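Local coordinates for solute-binding protein (Thermoactinomyces vulgaris, PDB 2ZYO), which binds maltodextrins such as maltotetraose, and cyclodextrins, and probably delivers them for uptake through the membrane, at residues Val215-Trp218 / Phe219-Arg223. Numbering follows the deposited sequence.
Sequences VQKW and FTEAR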
ATOM      1  N   VAL A 215      13.913 -11.405  11.261  1.00 11.12           N
ATOM      2  CA  VAL A 215      14.384 -10.018  11.215  1.00 11.55           C
ATOM      3  C   VAL A 215      15.787  -9.903  11.819  1.00 11.05           C
ATOM      4  O   VAL A 215      16.689  -9.315  11.214  1.00 11.34           O
ATOM      5  CB  VAL A 215      13.402  -9.061  11.948  1.00 11.25           C
ATOM      6  CG1 VAL A 215      13.997  -7.661  12.100  1.00 12.98           C
ATOM      7  CG2 VAL A 215      12.064  -9.004  11.216  1.00 11.53           C
ATOM      8  N   GLN A 216      15.960 -10.484  13.005  1.00 12.03           N
ATOM      9  CA  GLN A 216      17.240 -10.497  13.709  1.00 11.91           C
ATOM     10  C   GLN A 216      18.369 -11.069  12.852  1.00 12.20           C
ATOM     11  O   GLN A 216      19.476 -10.529  12.838  1.00 12.17           O
ATOM     12  CB  GLN A 216      17.111 -11.284  15.014  1.00 11.86           C
ATOM     13  CG  GLN A 216      18.318 -11.180  15.935  1.00 12.89           C
ATOM     14  CD  GLN A 216      18.126 -11.943  17.229  1.00 13.51           C
ATOM     15  OE1 GLN A 216      17.674 -13.090  17.228  1.00 15.43           O
ATOM     16  NE2 GLN A 216      18.470 -11.308  18.344  1.00 17.59           N
ATOM     17  N   LYS A 217      18.077 -12.153  12.133  1.00 11.47           N
ATOM     18  CA  LYS A 217      19.064 -12.814  11.274  1.00 12.41           C
ATOM     19  C   LYS A 217      19.621 -11.902  10.182  1.00 11.39           C
ATOM     20  O   LYS A 217      20.776 -12.047   9.774  1.00 11.80           O
ATOM     21  CB  LYS A 217      18.475 -14.085  10.661  1.00 13.51           C
ATOM     22  CG  LYS A 217      18.402 -15.259  11.630  1.00 17.14           C
ATOM     23  CD  LYS A 217      17.538 -16.390  11.084  1.00 20.08           C
ATOM     24  CE  LYS A 217      18.167 -17.062   9.872  1.00 23.32           C
ATOM     25  NZ  LYS A 217      17.223 -18.031   9.250  1.00 27.51           N
ATOM     26  N   TRP A 218      18.807 -10.959   9.714  1.00 10.99           N
ATOM     27  CA  TRP A 218      19.250 -10.003   8.701  1.00 11.66           C
ATOM     28  C   TRP A 218      20.363  -9.088   9.208  1.00 12.11           C
ATOM     29  O   TRP A 218      21.164  -8.582   8.424  1.00 13.17           O
ATOM     30  CB  TRP A 218      18.068  -9.193   8.160  1.00 12.62           C
ATOM     31  CG  TRP A 218      17.305  -9.956   7.129  1.00 12.16           C
ATOM     32  CD1 TRP A 218      16.183 -10.706   7.327  1.00 13.66           C
ATOM     33  CD2 TRP A 218      17.629 -10.074   5.738  1.00 12.07           C
ATOM     34  NE1 TRP A 218      15.778 -11.275   6.142  1.00 12.93           N
ATOM     35  CE2 TRP A 218      16.648 -10.904   5.151  1.00 12.47           C
ATOM     36  CE3 TRP A 218      18.647  -9.550   4.929  1.00 10.07           C
ATOM     37  CZ2 TRP A 218      16.656 -11.227   3.789  1.00 11.80           C
ATOM     38  CZ3 TRP A 218      18.654  -9.873   3.573  1.00  9.59           C
ATOM     39  CH2 TRP A 218      17.663 -10.704   3.019  1.00 10.93           C
ATOM     40  N   PHE A 219      20.425  -8.909  10.524  1.00 12.45           N
ATOM     41  CA  PHE A 219      21.442  -8.063  11.135  1.00 13.07           C
ATOM     42  C   PHE A 219      22.603  -8.874  11.711  1.00 14.61           C
ATOM     43  O   PHE A 219      23.756  -8.449  11.627  1.00 17.78           O
ATOM     44  CB  PHE A 219      20.808  -7.137  12.178  1.00 11.98           C
ATOM     45  CG  PHE A 219      19.801  -6.189  11.593  1.00 10.56           C
ATOM     46  CD1 PHE A 219      20.212  -4.984  11.033  1.00 10.97           C
ATOM     47  CD2 PHE A 219      18.446  -6.516  11.565  1.00 11.24           C
ATOM     48  CE1 PHE A 219      19.289  -4.110  10.470  1.00 12.44           C
ATOM     49  CE2 PHE A 219      17.516  -5.646  11.002  1.00 12.77           C
ATOM     50  CZ  PHE A 219      17.936  -4.442  10.454  1.00 12.85           C
ATOM     51  N   THR A 220      22.299 -10.047  12.263  1.00 13.48           N
ATOM     52  CA  THR A 220      23.319 -10.908  12.877  1.00 14.54           C
ATOM     53  C   THR A 220      24.060 -11.803  11.877  1.00 15.90           C
ATOM     54  O   THR A 220      25.224 -12.151  12.096  1.00 19.42           O
ATOM     55  CB  THR A 220      22.723 -11.800  13.983  1.00 14.85           C
ATOM     56  OG1 THR A 220      21.682 -12.616  13.431  1.00 14.73           O
ATOM     57  CG2 THR A 220      22.163 -10.956  15.126  1.00 14.95           C
ATOM     58  N   GLU A 221      23.385 -12.183  10.793  1.00 14.44           N
ATOM     59  CA  GLU A 221      23.978 -13.075   9.790  1.00 14.46           C
ATOM     60  C   GLU A 221      24.176 -12.422   8.420  1.00 14.48           C
ATOM     61  O   GLU A 221      25.173 -12.683   7.744  1.00 14.54           O
ATOM     62  CB  GLU A 221      23.146 -14.352   9.638  1.00 14.44           C
ATOM     63  CG  GLU A 221      23.083 -15.229  10.885  1.00 17.63           C
ATOM     64  CD  GLU A 221      22.309 -16.517  10.657  1.00 19.70           C
ATOM     65  OE1 GLU A 221      22.347 -17.055   9.528  1.00 22.17           O
ATOM     66  OE2 GLU A 221      21.665 -16.998  11.610  1.00 22.14           O
ATOM     67  N   ALA A 222      23.221 -11.590   8.009  1.00 13.74           N
ATOM     68  CA  ALA A 222      23.274 -10.943   6.695  1.00 12.90           C
ATOM     69  C   ALA A 222      23.918  -9.554   6.743  1.00 13.32           C
ATOM     70  O   ALA A 222      23.967  -8.846   5.734  1.00 12.66           O
ATOM     71  CB  ALA A 222      21.884 -10.886   6.067  1.00 12.48           C
ATOM     72  N   ARG A 223      24.401  -9.178   7.927  1.00 13.70           N
ATOM     73  CA  ARG A 223      25.245  -7.993   8.127  1.00 14.09           C
ATOM     74  C   ARG A 223      24.670  -6.659   7.622  1.00 12.91           C
ATOM     75  O   ARG A 223      25.416  -5.781   7.184  1.00 14.89           O
ATOM     76  CB  ARG A 223      26.651  -8.234   7.547  1.00 16.26           C
ATOM     77  CG  ARG A 223      27.386  -9.427   8.157  1.00 20.32           C
ATOM     78  CD  ARG A 223      28.738  -9.673   7.487  1.00 23.18           C
ATOM     79  NE  ARG A 223      28.608 -10.066   6.084  1.00 26.13           N
ATOM     80  CZ  ARG A 223      28.515 -11.320   5.646  1.00 26.62           C
ATOM     81  NH1 ARG A 223      28.543 -12.344   6.492  1.00 25.93           N
ATOM     82  NH2 ARG A 223      28.397 -11.551   4.346  1.00 27.75           N
TER
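Phe219 has its CG anti to the carbonyl carbon (chi1 -62°), and this swings the ring back along the helix toward Val215: CE2 comes to 4.2 Å from Val215 CG1, while the CD2 edge lies 3.3 Å from Val215 O, near the plane of the ring. The same choice at Trp218 (chi1 -81°) sends the indole off another side, where its CE3 meets Ala222 CB at 3.7 Å. Trp218 NE1 is hydrogen-bonded to Tyr147 OH, and the indole packs edge-to-face against Phe151 and Phe169.

This is the C-terminal end of helix 206-220, in one of the alpha/beta lobes of a solute-binding protein, and the backbone shows how the helix runs out. Gln216 O takes two N-H groups, Thr220 N at 2.9 Å and Phe219 N at 3.0 Å. One residue on, Lys217 O is gripped by Glu221 N at 2.8 Å and by Ala222 N at 3.0 Å, the latter a wider i to i+5 turn. Past Thr220 the chain stays near helical angles for two more residues, and Arg223, with positive phi, is the first to leave them.

Lys217 and Glu221 run side by side without pairing; the Lys217 ammonium instead forms a salt bridge with Glu214 and a cation-pi contact with Phe151. Thr220 CG2 rests 3.9 Å from Gln216 CG, the two side chains crossing at a slant.

Phe219 also reaches Ala171 in a loop and Ala371 of helix 360-371, so an alanine here would probably leave a gap where the ring now meets Val215 CG1 and those two residues. Ala222, meanwhile, lies against Phe151 and Ala154, seating the turn on helix 147-157.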